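Local atomic coordinates of GH3 beta-N-acetylglucosaminidase (Paenibacillaceae, PDB entry 6K5J), a protein that probably removes terminal N-acetylglucosamine residues from beta-linked oligosaccharides, as a glycoside hydrolase family 3 beta-N-acetylglucosaminidase. Residues V177-K182 and R222-V227; A57-L62 and R126-N131; P389-W394 and S449-V454; P243-S248 and V286-A291. All blocks are in the same frame, centred on the assembly; numbering follows the deposited sequence.

Interaction 1. Residues V177-K182 and R222-V227. With NAG (2-acetamido-2-deoxy-beta-D-glucopyranose), chain B.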
loop_
_atom_site.group_PDB
_atom_site.type_symbol
_atom_site.label_atom_id
_atom_site.label_comp_id
_atom_site.label_asym_id
_atom_site.label_seq_id
_atom_site.Cartn_x
_atom_site.Cartn_y
_atom_site.Cartn_z
ATOM N N VAL A 177 12.008 11.638 -1.791
ATOM C CA VAL A 177 11.744 10.325 -1.203
ATOM C C VAL A 177 11.999 9.272 -2.273
ATOM O O VAL A 177 11.405 9.325 -3.358
ATOM C CB VAL A 177 10.310 10.222 -0.659
ATOM C CG1 VAL A 177 10.011 8.797 -0.202
ATOM C CG2 VAL A 177 10.108 11.216 0.479
ATOM N N ALA A 178 12.891 8.326 -1.978
ATOM C CA ALA A 178 13.141 7.230 -2.904
ATOM C C ALA A 178 11.874 6.410 -3.102
ATOM O O ALA A 178 11.268 5.950 -2.134
ATOM C CB ALA A 178 14.262 6.338 -2.370
ATOM N N ALA A 179 11.466 6.241 -4.354
ATOM C CA ALA A 179 10.334 5.383 -4.670
ATOM C C ALA A 179 10.792 3.939 -4.817
ATOM O O ALA A 179 11.902 3.660 -5.278
ATOM C CB ALA A 179 9.646 5.837 -5.960
ATOM N N THR A 180 9.908 3.014 -4.436
ATOM C CA THR A 180 10.169 1.577 -4.521
ATOM C C THR A 180 8.982 0.942 -5.232
ATOM O O THR A 180 7.958 0.661 -4.597
ATOM C CB THR A 180 10.360 0.942 -3.141
ATOM O OG1 THR A 180 11.305 1.688 -2.377
ATOM C CG2 THR A 180 10.861 -0.523 -3.278
ATOM N N VAL A 181 9.103 0.698 -6.539
ATOM C CA VAL A 181 7.998 0.058 -7.245
ATOM C C VAL A 181 7.924 -1.411 -6.842
ATOM O O VAL A 181 8.953 -2.074 -6.656
ATOM C CB VAL A 181 8.137 0.245 -8.767
ATOM C CG1 VAL A 181 7.937 1.719 -9.103
ATOM C CG2 VAL A 181 9.498 -0.250 -9.279
ATOM N N LYS A 182 6.699 -1.928 -6.702
ATOM C CA LYS A 182 6.488 -3.266 -6.158
ATOM C C LYS A 182 5.221 -3.844 -6.784
ATOM O O LYS A 182 4.379 -3.102 -7.290
ATOM C CB LYS A 182 6.413 -3.210 -4.616
ATOM C CG LYS A 182 5.182 -2.458 -4.046
ATOM C CD LYS A 182 5.294 -2.320 -2.506
ATOM C CE LYS A 182 3.985 -1.800 -1.872
ATOM N NZ LYS A 182 4.169 -1.553 -0.387
ATOM N N ARG A 222 12.399 5.399 -16.947
ATOM C CA ARG A 222 12.366 6.798 -16.544
ATOM C C ARG A 222 13.221 7.093 -15.322
ATOM O O ARG A 222 13.470 8.268 -15.032
ATOM C CB ARG A 222 10.923 7.244 -16.289
ATOM C CG ARG A 222 10.144 7.436 -17.581
ATOM C CD ARG A 222 8.646 7.361 -17.354
ATOM N NE ARG A 222 7.910 7.540 -18.607
ATOM C CZ ARG A 222 7.756 6.597 -19.534
ATOM N NH1 ARG A 222 8.279 5.389 -19.359
ATOM N NH2 ARG A 222 7.071 6.860 -20.642
ATOM N N GLY A 223 13.680 6.071 -14.611
ATOM C CA GLY A 223 14.508 6.287 -13.444
ATOM C C GLY A 223 13.752 6.052 -12.154
ATOM O O GLY A 223 12.961 6.906 -11.741
ATOM N N VAL A 224 13.958 4.897 -11.519
ATOM C CA VAL A 224 13.304 4.586 -10.249
ATOM C C VAL A 224 14.364 4.142 -9.244
ATOM O O VAL A 224 15.260 3.355 -9.569
ATOM C CB VAL A 224 12.197 3.519 -10.410
ATOM C CG1 VAL A 224 12.768 2.198 -10.930
ATOM C CG2 VAL A 224 11.433 3.323 -9.081
ATOM N N ASP A 225 14.261 4.655 -8.017
ATOM C CA ASP A 225 15.318 4.456 -7.030
ATOM C C ASP A 225 15.413 3.012 -6.562
ATOM O O ASP A 225 16.513 2.542 -6.253
ATOM C CB ASP A 225 15.097 5.365 -5.820
ATOM C CG ASP A 225 15.507 6.801 -6.085
ATOM O OD1 ASP A 225 16.148 7.068 -7.130
ATOM O OD2 ASP A 225 15.184 7.659 -5.249
ATOM N N ALA A 226 14.289 2.299 -6.484
ATOM C CA ALA A 226 14.312 0.949 -5.938
ATOM C C ALA A 226 13.164 0.141 -6.521
ATOM O O ALA A 226 12.169 0.689 -7.000
ATOM C CB ALA A 226 14.257 0.967 -4.397
ATOM N N VAL A 227 13.354 -1.182 -6.522
ATOM C CA VAL A 227 12.360 -2.169 -6.933
ATOM C C VAL A 227 12.265 -3.209 -5.814
ATOM O O VAL A 227 13.293 -3.726 -5.358
ATOM C CB VAL A 227 12.747 -2.833 -8.275
ATOM C CG1 VAL A 227 11.769 -3.957 -8.662
ATOM C CG2 VAL A 227 12.837 -1.788 -9.402
HETATM C C1 NAG B . 4.767 -6.990 2.832
HETATM C C2 NAG B . 3.981 -6.304 1.686
HETATM C C3 NAG B . 4.764 -5.112 1.105
HETATM C C4 NAG B . 5.288 -4.200 2.207
HETATM C C5 NAG B . 6.098 -5.025 3.193
HETATM C C6 NAG B . 6.671 -4.221 4.338
HETATM C C7 NAG B . 2.488 -7.444 0.083
HETATM C C8 NAG B . 2.407 -8.481 -1.004
HETATM N N2 NAG B . 3.693 -7.273 0.637
HETATM O O1 NAG B . 3.898 -7.847 3.495
HETATM O O3 NAG B . 3.930 -4.364 0.226
HETATM O O4 NAG B . 6.106 -3.177 1.652
HETATM O O5 NAG B . 5.232 -6.009 3.767
HETATM O O6 NAG B . 5.652 -3.786 5.229
HETATM O O7 NAG B . 1.512 -6.778 0.423
#

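Interaction 2. Residues A57-L62 and R126-N131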
loop_
_atom_site.group_PDB
_atom_site.type_symbol
_atom_site.label_atom_id
_atom_site.label_comp_id
_atom_site.label_asym_id
_atom_site.label_seq_id
_atom_site.Cartn_x
_atom_site.Cartn_y
_atom_site.Cartn_z
ATOM N N ALA A 57 5.419 15.819 14.825
ATOM C CA ALA A 57 6.561 16.291 15.605
ATOM C C ALA A 57 7.346 15.124 16.185
ATOM O O ALA A 57 8.582 15.136 16.189
ATOM C CB ALA A 57 6.092 17.221 16.727
ATOM N N GLN A 58 6.639 14.094 16.650
ATOM C CA GLN A 58 7.294 12.925 17.223
ATOM C C GLN A 58 8.042 12.122 16.156
ATOM O O GLN A 58 9.150 11.624 16.410
ATOM C CB GLN A 58 6.252 12.062 17.956
ATOM C CG GLN A 58 6.725 10.644 18.299
ATOM C CD GLN A 58 6.422 9.654 17.175
ATOM O OE1 GLN A 58 5.405 9.767 16.503
ATOM N NE2 GLN A 58 7.310 8.700 16.964
ATOM N N VAL A 59 7.462 11.986 14.958
ATOM C CA VAL A 59 8.118 11.212 13.903
ATOM C C VAL A 59 9.386 11.920 13.440
ATOM O O VAL A 59 10.446 11.302 13.292
ATOM C CB VAL A 59 7.155 10.966 12.722
ATOM C CG1 VAL A 59 7.855 10.139 11.625
ATOM C CG2 VAL A 59 5.890 10.242 13.197
ATOM N N ALA A 60 9.285 13.226 13.182
ATOM C CA ALA A 60 10.461 14.000 12.792
ATOM C C ALA A 60 11.559 13.898 13.844
ATOM O O ALA A 60 12.741 13.731 13.510
ATOM C CB ALA A 60 10.065 15.461 12.557
ATOM N N LYS A 61 11.189 13.990 15.124
ATOM C CA LYS A 61 12.175 13.817 16.189
ATOM C C LYS A 61 12.804 12.433 16.142
ATOM O O LYS A 61 14.018 12.283 16.340
ATOM C CB LYS A 61 11.524 14.024 17.554
ATOM C CG LYS A 61 11.508 15.440 18.066
ATOM C CD LYS A 61 11.161 15.417 19.556
ATOM C CE LYS A 61 11.743 14.161 20.209
ATOM N NZ LYS A 61 12.001 14.308 21.679
ATOM N N LEU A 62 11.984 11.408 15.905
ATOM C CA LEU A 62 12.478 10.035 15.889
ATOM C C LEU A 62 13.443 9.804 14.731
ATOM O O LEU A 62 14.503 9.192 14.904
ATOM C CB LEU A 62 11.291 9.065 15.818
ATOM C CG LEU A 62 11.635 7.596 15.575
ATOM C CD1 LEU A 62 12.462 7.043 16.727
ATOM C CD2 LEU A 62 10.345 6.792 15.383
ATOM N N ARG A 126 9.095 13.458 3.740
ATOM C CA ARG A 126 10.436 14.032 3.839
ATOM C C ARG A 126 10.524 15.027 4.990
ATOM O O ARG A 126 11.544 15.093 5.691
ATOM C CB ARG A 126 10.825 14.693 2.516
ATOM C CG ARG A 126 12.319 15.017 2.379
ATOM C CD ARG A 126 13.184 13.761 2.507
ATOM N NE ARG A 126 14.530 14.075 2.992
ATOM C CZ ARG A 126 15.658 13.835 2.323
ATOM N NH1 ARG A 126 15.628 13.258 1.131
ATOM N NH2 ARG A 126 16.828 14.176 2.853
ATOM N N ALA A 127 9.450 15.787 5.220
ATOM C CA ALA A 127 9.399 16.685 6.370
ATOM C C ALA A 127 9.500 15.932 7.687
ATOM O O ALA A 127 9.900 16.522 8.699
ATOM C CB ALA A 127 8.112 17.509 6.332
ATOM N N LEU A 128 9.167 14.637 7.702
ATOM C CA LEU A 128 9.278 13.827 8.902
ATOM C C LEU A 128 10.594 13.057 8.975
ATOM O O LEU A 128 10.749 12.205 9.855
ATOM C CB LEU A 128 8.101 12.851 8.989
ATOM C CG LEU A 128 6.705 13.470 8.905
ATOM C CD1 LEU A 128 5.643 12.397 9.137
ATOM C CD2 LEU A 128 6.533 14.599 9.905
ATOM N N GLY A 129 11.540 13.327 8.074
ATOM C CA GLY A 129 12.792 12.598 8.069
ATOM C C GLY A 129 12.727 11.245 7.396
ATOM O O GLY A 129 13.698 10.477 7.472
ATOM N N ILE A 130 11.616 10.925 6.753
ATOM C CA ILE A 130 11.469 9.684 5.995
ATOM C C ILE A 130 11.919 9.945 4.561
ATOM O O ILE A 130 11.432 10.873 3.906
ATOM C CB ILE A 130 10.010 9.192 6.047
ATOM C CG1 ILE A 130 9.629 8.857 7.489
ATOM C CG2 ILE A 130 9.794 8.007 5.113
ATOM C CD1 ILE A 130 8.124 8.889 7.757
ATOM N N ASN A 131 12.846 9.128 4.066
ATOM C CA ASN A 131 13.483 9.392 2.780
ATOM C C ASN A 131 13.277 8.260 1.783
ATOM O O ASN A 131 13.880 8.277 0.706
ATOM C CB ASN A 131 14.982 9.675 2.973
ATOM C CG ASN A 131 15.689 8.582 3.756
ATOM O OD1 ASN A 131 15.456 7.400 3.530
ATOM N ND2 ASN A 131 16.566 8.976 4.678
#

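Interaction 3. Residues P389-W394 and S449-V454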
loop_
_atom_site.group_PDB
_atom_site.type_symbol
_atom_site.label_atom_id
_atom_site.label_comp_id
_atom_site.label_asym_id
_atom_site.label_seq_id
_atom_site.Cartn_x
_atom_site.Cartn_y
_atom_site.Cartn_z
ATOM N N PRO A 389 -35.512 10.756 6.062
ATOM C CA PRO A 389 -34.324 10.264 6.768
ATOM C C PRO A 389 -33.521 9.319 5.890
ATOM O O PRO A 389 -34.024 8.736 4.927
ATOM C CB PRO A 389 -34.899 9.520 7.984
ATOM C CG PRO A 389 -36.361 9.888 8.027
ATOM C CD PRO A 389 -36.753 10.203 6.628
ATOM N N VAL A 390 -32.254 9.161 6.249
ATOM C CA VAL A 390 -31.335 8.285 5.535
ATOM C C VAL A 390 -30.671 7.371 6.553
ATOM O O VAL A 390 -30.097 7.846 7.541
ATOM C CB VAL A 390 -30.271 9.087 4.762
ATOM C CG1 VAL A 390 -29.409 8.155 3.893
ATOM C CG2 VAL A 390 -30.923 10.173 3.911
ATOM N N LEU A 391 -30.754 6.072 6.323
ATOM C CA LEU A 391 -30.013 5.107 7.117
ATOM C C LEU A 391 -28.709 4.793 6.391
ATOM O O LEU A 391 -28.729 4.277 5.272
ATOM C CB LEU A 391 -30.830 3.835 7.328
ATOM C CG LEU A 391 -30.059 2.721 8.047
ATOM C CD1 LEU A 391 -29.708 3.130 9.495
ATOM C CD2 LEU A 391 -30.835 1.423 8.015
ATOM N N VAL A 392 -27.583 5.112 7.015
ATOM C CA VAL A 392 -26.272 4.769 6.477
ATOM C C VAL A 392 -25.704 3.620 7.299
ATOM O O VAL A 392 -25.600 3.717 8.530
ATOM C CB VAL A 392 -25.315 5.972 6.484
ATOM C CG1 VAL A 392 -23.919 5.542 5.974
ATOM C CG2 VAL A 392 -25.887 7.115 5.635
ATOM N N VAL A 393 -25.339 2.537 6.623
ATOM C CA VAL A 393 -24.699 1.389 7.253
ATOM C C VAL A 393 -23.199 1.499 7.008
ATOM O O VAL A 393 -22.743 1.459 5.859
ATOM C CB VAL A 393 -25.266 0.067 6.714
ATOM C CG1 VAL A 393 -24.711 -1.112 7.504
ATOM C CG2 VAL A 393 -26.789 0.081 6.795
ATOM N N TRP A 394 -22.430 1.667 8.078
ATOM C CA TRP A 394 -21.018 2.014 7.965
ATOM C C TRP A 394 -20.169 0.873 8.498
ATOM O O TRP A 394 -20.310 0.505 9.675
ATOM C CB TRP A 394 -20.709 3.309 8.715
ATOM C CG TRP A 394 -19.257 3.697 8.632
ATOM C CD1 TRP A 394 -18.305 3.531 9.602
ATOM C CD2 TRP A 394 -18.590 4.296 7.514
ATOM N NE1 TRP A 394 -17.084 3.985 9.151
ATOM C CE2 TRP A 394 -17.232 4.459 7.873
ATOM C CE3 TRP A 394 -19.007 4.701 6.238
ATOM C CZ2 TRP A 394 -16.290 5.026 7.011
ATOM C CZ3 TRP A 394 -18.065 5.260 5.377
ATOM C CH2 TRP A 394 -16.722 5.412 5.770
ATOM N N SER A 449 -36.745 4.045 5.040
ATOM C CA SER A 449 -36.765 3.350 3.753
ATOM C C SER A 449 -35.573 3.711 2.860
ATOM O O SER A 449 -35.153 2.883 2.038
ATOM C CB SER A 449 -38.087 3.628 3.032
ATOM O OG SER A 449 -37.967 4.697 2.117
ATOM N N GLN A 450 -35.021 4.920 2.999
ATOM C CA GLN A 450 -33.797 5.307 2.298
ATOM C C GLN A 450 -32.593 4.717 3.019
ATOM O O GLN A 450 -32.204 5.206 4.088
ATOM C CB GLN A 450 -33.651 6.824 2.238
ATOM C CG GLN A 450 -34.504 7.520 1.221
ATOM C CD GLN A 450 -34.058 8.948 1.013
ATOM O OE1 GLN A 450 -33.835 9.385 -0.117
ATOM N NE2 GLN A 450 -33.919 9.689 2.110
ATOM N N VAL A 451 -31.963 3.710 2.415
ATOM C CA VAL A 451 -30.825 3.014 3.005
ATOM C C VAL A 451 -29.636 3.099 2.054
ATOM O O VAL A 451 -29.761 2.775 0.867
ATOM C CB VAL A 451 -31.155 1.543 3.315
ATOM C CG1 VAL A 451 -29.942 0.862 3.952
ATOM C CG2 VAL A 451 -32.375 1.449 4.249
ATOM N N VAL A 452 -28.494 3.543 2.573
ATOM C CA VAL A 452 -27.215 3.459 1.872
ATOM C C VAL A 452 -26.319 2.528 2.670
ATOM O O VAL A 452 -25.928 2.853 3.799
ATOM C CB VAL A 452 -26.528 4.825 1.712
ATOM C CG1 VAL A 452 -25.227 4.654 0.901
ATOM C CG2 VAL A 452 -27.449 5.854 1.065
ATOM N N VAL A 453 -25.957 1.395 2.085
ATOM C CA VAL A 453 -24.946 0.536 2.686
ATOM C C VAL A 453 -23.610 0.863 2.047
ATOM O O VAL A 453 -23.462 0.782 0.819
ATOM C CB VAL A 453 -25.269 -0.954 2.513
ATOM C CG1 VAL A 453 -24.135 -1.790 3.125
ATOM C CG2 VAL A 453 -26.591 -1.280 3.161
ATOM N N VAL A 454 -22.646 1.242 2.874
ATOM C CA VAL A 454 -21.254 1.291 2.451
ATOM C C VAL A 454 -20.700 -0.119 2.634
ATOM O O VAL A 454 -20.624 -0.624 3.757
ATOM C CB VAL A 454 -20.460 2.330 3.250
ATOM C CG1 VAL A 454 -19.007 2.314 2.824
ATOM C CG2 VAL A 454 -21.040 3.723 3.031
HETATM O O HOH W 1 -36.241 7.358 4.380
#

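Interaction 4. Residues P243-S248 and V286-A291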
loop_
_atom_site.group_PDB
_atom_site.type_symbol
_atom_site.label_atom_id
_atom_site.label_comp_id
_atom_site.label_asym_id
_atom_site.label_seq_id
_atom_site.Cartn_x
_atom_site.Cartn_y
_atom_site.Cartn_z
ATOM N N PRO A 243 10.508 -18.523 -5.229
ATOM C CA PRO A 243 9.795 -17.276 -5.537
ATOM C C PRO A 243 10.757 -16.257 -6.135
ATOM O O PRO A 243 11.980 -16.386 -6.028
ATOM C CB PRO A 243 9.262 -16.822 -4.174
ATOM C CG PRO A 243 10.205 -17.416 -3.187
ATOM C CD PRO A 243 10.684 -18.724 -3.778
ATOM N N ALA A 244 10.186 -15.238 -6.785
ATOM C CA ALA A 244 11.004 -14.226 -7.449
ATOM C C ALA A 244 12.063 -13.658 -6.510
ATOM O O ALA A 244 13.198 -13.410 -6.923
ATOM C CB ALA A 244 10.117 -13.102 -7.986
ATOM N N THR A 245 11.705 -13.458 -5.237
ATOM C CA THR A 245 12.639 -12.935 -4.243
ATOM C C THR A 245 13.914 -13.761 -4.144
ATOM O O THR A 245 14.983 -13.214 -3.855
ATOM C CB THR A 245 11.952 -12.895 -2.875
ATOM O OG1 THR A 245 10.783 -12.077 -2.968
ATOM C CG2 THR A 245 12.881 -12.331 -1.795
ATOM N N LEU A 246 13.824 -15.073 -4.354
ATOM C CA LEU A 246 14.953 -15.980 -4.197
ATOM C C LEU A 246 15.457 -16.547 -5.521
ATOM O O LEU A 246 16.226 -17.513 -5.514
ATOM C CB LEU A 246 14.570 -17.126 -3.250
ATOM C CG LEU A 246 13.974 -16.691 -1.909
ATOM C CD1 LEU A 246 13.735 -17.885 -0.986
ATOM C CD2 LEU A 246 14.866 -15.653 -1.216
ATOM N N SER A 247 15.060 -15.972 -6.651
ATOM C CA SER A 247 15.344 -16.536 -7.968
ATOM C C SER A 247 16.356 -15.680 -8.716
ATOM O O SER A 247 16.064 -14.528 -9.068
ATOM C CB SER A 247 14.063 -16.637 -8.791
ATOM O OG SER A 247 14.374 -16.828 -10.155
ATOM N N SER A 248 17.538 -16.245 -8.991
ATOM C CA SER A 248 18.476 -15.508 -9.832
ATOM C C SER A 248 17.918 -15.313 -11.237
ATOM O O SER A 248 18.217 -14.303 -11.879
ATOM C CB SER A 248 19.842 -16.210 -9.861
ATOM O OG SER A 248 19.715 -17.561 -10.257
ATOM N N VAL A 286 20.325 -15.025 2.721
ATOM C CA VAL A 286 21.466 -15.429 1.901
ATOM C C VAL A 286 21.021 -15.684 0.470
ATOM O O VAL A 286 21.648 -15.222 -0.489
ATOM C CB VAL A 286 22.147 -16.671 2.512
ATOM C CG1 VAL A 286 23.251 -17.194 1.590
ATOM C CG2 VAL A 286 22.694 -16.344 3.887
ATOM N N GLN A 287 19.924 -16.419 0.302
ATOM C CA GLN A 287 19.478 -16.762 -1.041
ATOM C C GLN A 287 18.989 -15.540 -1.807
ATOM O O GLN A 287 19.132 -15.483 -3.036
ATOM C CB GLN A 287 18.386 -17.822 -0.974
ATOM C CG GLN A 287 18.933 -19.232 -0.870
ATOM C CD GLN A 287 17.845 -20.252 -0.648
ATOM O OE1 GLN A 287 17.720 -20.821 0.437
ATOM N NE2 GLN A 287 17.048 -20.490 -1.676
ATOM N N ALA A 288 18.418 -14.555 -1.104
ATOM C CA ALA A 288 17.999 -13.319 -1.765
ATOM C C ALA A 288 19.193 -12.545 -2.317
ATOM O O ALA A 288 19.144 -12.032 -3.443
ATOM C CB ALA A 288 17.206 -12.452 -0.788
ATOM N N VAL A 289 20.266 -12.427 -1.541
ATOM C CA VAL A 289 21.456 -11.756 -2.060
ATOM C C VAL A 289 22.022 -12.539 -3.238
ATOM O O VAL A 289 22.370 -11.966 -4.276
ATOM C CB VAL A 289 22.507 -11.569 -0.948
ATOM C CG1 VAL A 289 23.833 -11.116 -1.556
ATOM C CG2 VAL A 289 22.006 -10.557 0.098
ATOM N N GLU A 290 22.079 -13.869 -3.114
ATOM C CA GLU A 290 22.589 -14.681 -4.218
ATOM C C GLU A 290 21.744 -14.500 -5.471
ATOM O O GLU A 290 22.270 -14.502 -6.589
ATOM C CB GLU A 290 22.632 -16.151 -3.806
ATOM C CG GLU A 290 23.723 -16.463 -2.785
ATOM C CD GLU A 290 23.767 -17.945 -2.436
ATOM O OE1 GLU A 290 22.717 -18.480 -2.020
ATOM O OE2 GLU A 290 24.837 -18.574 -2.598
ATOM N N ALA A 291 20.432 -14.328 -5.307
ATOM C CA ALA A 291 19.559 -14.135 -6.459
ATOM C C ALA A 291 19.740 -12.771 -7.111
ATOM O O ALA A 291 19.407 -12.624 -8.293
ATOM C CB ALA A 291 18.092 -14.332 -6.049
HETATM O O HOH W 2 19.415 -17.790 -4.457
#

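Interaction 1. Residues V177-K182 and R222-V227
The carboxylate of Asp-225 meets Ala-178 with one oxygen: OD2 lies 3.1 Å from Ala-178 CA and 3.3 Å from Ala-178 CB. Beyond the strand pair the same oxygen is salt-bridged to Arg-340, and OD1 to Arg-339, so the group is fixed by two arginines while its CB rests against the carbonyl O of Ala-179. A chi1 of -78°, CG opposite the carbonyl carbon, turns the carboxylate toward Ala-178. Just after this the chains pair as parallel strands, Thr-180 beside Ala-226 and Val-181 beside Val-227. Val-181 N donates to Ala-226 O over 3.1 Å from 35° off the carbonyl plane, whereas Ala-226 N gives Ala-179 O a bent, weak bond. Strands 178-184 and 226-229 are neighbours in the parallel beta framework of the TIM-barrel-like GH3 N-terminal domain, joined by a beta-alpha-beta crossover. On one face of the sheet Thr-180 OG1 sits 3.6 Å from Ala-226 CB and is hydrogen-bonded to Asn-133 O. On the other face Val-181 CG2 lies 3.7 Å from Val-227 CG2, and its CG1 meets Val-224 CG2, from the loop before the strand, tip to tip at 3.8 Å; Val-181 and Val-224 both touch Val-169 of helix 158-174. From strand 178-184 Lys-182 sends an extended chain to the sugar, its NZ 2.9 Å from NAG O3 with a weaker bond to O4, and forms a salt bridge with Glu-85.

Interaction 2. Residues A57-L62 and R126-N131
Ala-60 and Leu-128 bring the backbones within 4.1 Å, CA to CA, with no hydrogen bond between the segments; instead the CA-H of Ala-60 points at Leu-128 O, 3.5 Å from CA and 155° at the hydrogen. That oxygen also accepts a hydrogen bond from Ser-63 OG, one turn further along the helix of Ala-60. Val-59 carries the apolar part: with CG1 anti to its nitrogen (chi1 -180°), that methyl lies 3.8 Å from Leu-128 CB and 4.1 Å from Ile-130 CD1, touching both side chains. The isopropyl group and the leucine chain cross at an oblique angle, and Leu-128 CD1 reaches both CG1 and CB of the valine. Residues 126-127 end helix 111-127, and the chain leaves it through a Schellman motif with Gly-129 at C-prime: Gly-129 N bonds Arg-126 O, and Ile-130 N bonds Leu-125 O. Leu-128, the residue before the glycine, packs on helix 56-72, and the chain runs on to strand 132-133 of the barrel. On the flank of the contact the Ala-60 methyl touches Ala-127 O at 4.0 Å, and Leu-128 CD2 lies at a loose 4.5 Å from Ala-60 CB.

Interaction 3. Residues P389-W394 and S449-V454
Val-393 and Val-453 share one rotamer, CG1 anti to the nitrogen and CG2 anti to the carbonyl carbon (chi1 -173° and 178°), which sets their side chains alongside each other with Val-393 CG2 and Val-453 CG2 3.9 Å apart. Two residues earlier Leu-391 and Val-451 also lie side by side, Leu-391 CD2 4.1 Å from Val-451 CG2. The backbones run parallel, 17° apart in direction, and four N-H...O bonds link them alternately: Leu-391 N to Gln-450 O, Val-452 N to Leu-391 O, Val-393 N to Val-452 O and Val-454 N to Val-393 O, all 2.8 to 3.0 Å. These are adjacent strands of the mixed six-stranded sheet of the C-terminal part of the chain, an alpha/beta layer with helices on both faces: Val-392 and Val-452 meet Leu-413 of helix 413-419, while Leu-391, Val-393 and Val-451 touch helix 435-447. At the start, Gln-450 NE2 donates to Pro-389 O over 3.0 Å from above the carbonyl plane, although the acceptor lies in the plane of the amide itself; OE1 accepts from Asp-385 N, so both ends of the amide are held. A water adds a second bond to Pro-389 O, at 2.7 Å, and accepts from Gln-450 N. At the other end Val-454 CG2 packs 3.9 Å from Trp-394 CE3, the two side chains pointing the same way.

Interaction 4. Residues P243-S248 and V286-A291
The loop that follows strand 226-229 and precedes helix 249-258 lies against the last turns of helix 281-291 in the GH3 N-terminal domain, at Leu-246 and Ala-291. Ala-291 CB fits against the loop backbone, 3.5 Å from both Leu-246 C and Ser-247 C. Leu-246 has CG anti to its carbonyl carbon (chi1 -52°), and its CD2 comes within 3.7 Å of Ala-288 N and 4.0 Å of Ala-288 CB. Further along, the CA-H of Ser-248 points almost straight at Ala-291 O, 3.4 Å from CA with 167° at the hydrogen. No direct hydrogen bond crosses the contact; one water donates to Gln-287 O at 2.7 Å and only weakly to Leu-246 O. The buried carbonyl O of Thr-245, next to the Ala-288 methyl, has no polar partner in the model, while Thr-245 OG1 is tied to Thr-229 OG1 and His-231 ND1. Ser-247, its CB bond pointing away from helix 281-291, uses OG to cap Val-250 N at the start of helix 249-258 and to bond Glu-238 OE2. The loop after one barrel strand packs on the helix that follows the next strand, 264-266, as neighbouring beta-alpha units do in a beta/alpha barrel.

In the fold
Interactions 1, 2 and 4 all lie in the GH3 N-terminal barrel domain, while interaction 3 belongs to the separate sheet of the C-terminal part, its centre about 42 Å from that of interaction 1 and about 50 Å from that of interaction 4. Along the chain the contacts close in the order 2, 1, 4, 3, none nested in another. Interactions 1 and 2 touch: Ala-178 N lies 2.9 Å from Asn-131 O, probably a hydrogen bond, joining the segment that follows helix 111-127 to strand 178-184. Interaction 4 follows from strand 226-229 of interaction 1, its nearest atoms about 9 Å away. The bound sugar sits beside Lys-182, consistent with a substrate site on the barrel.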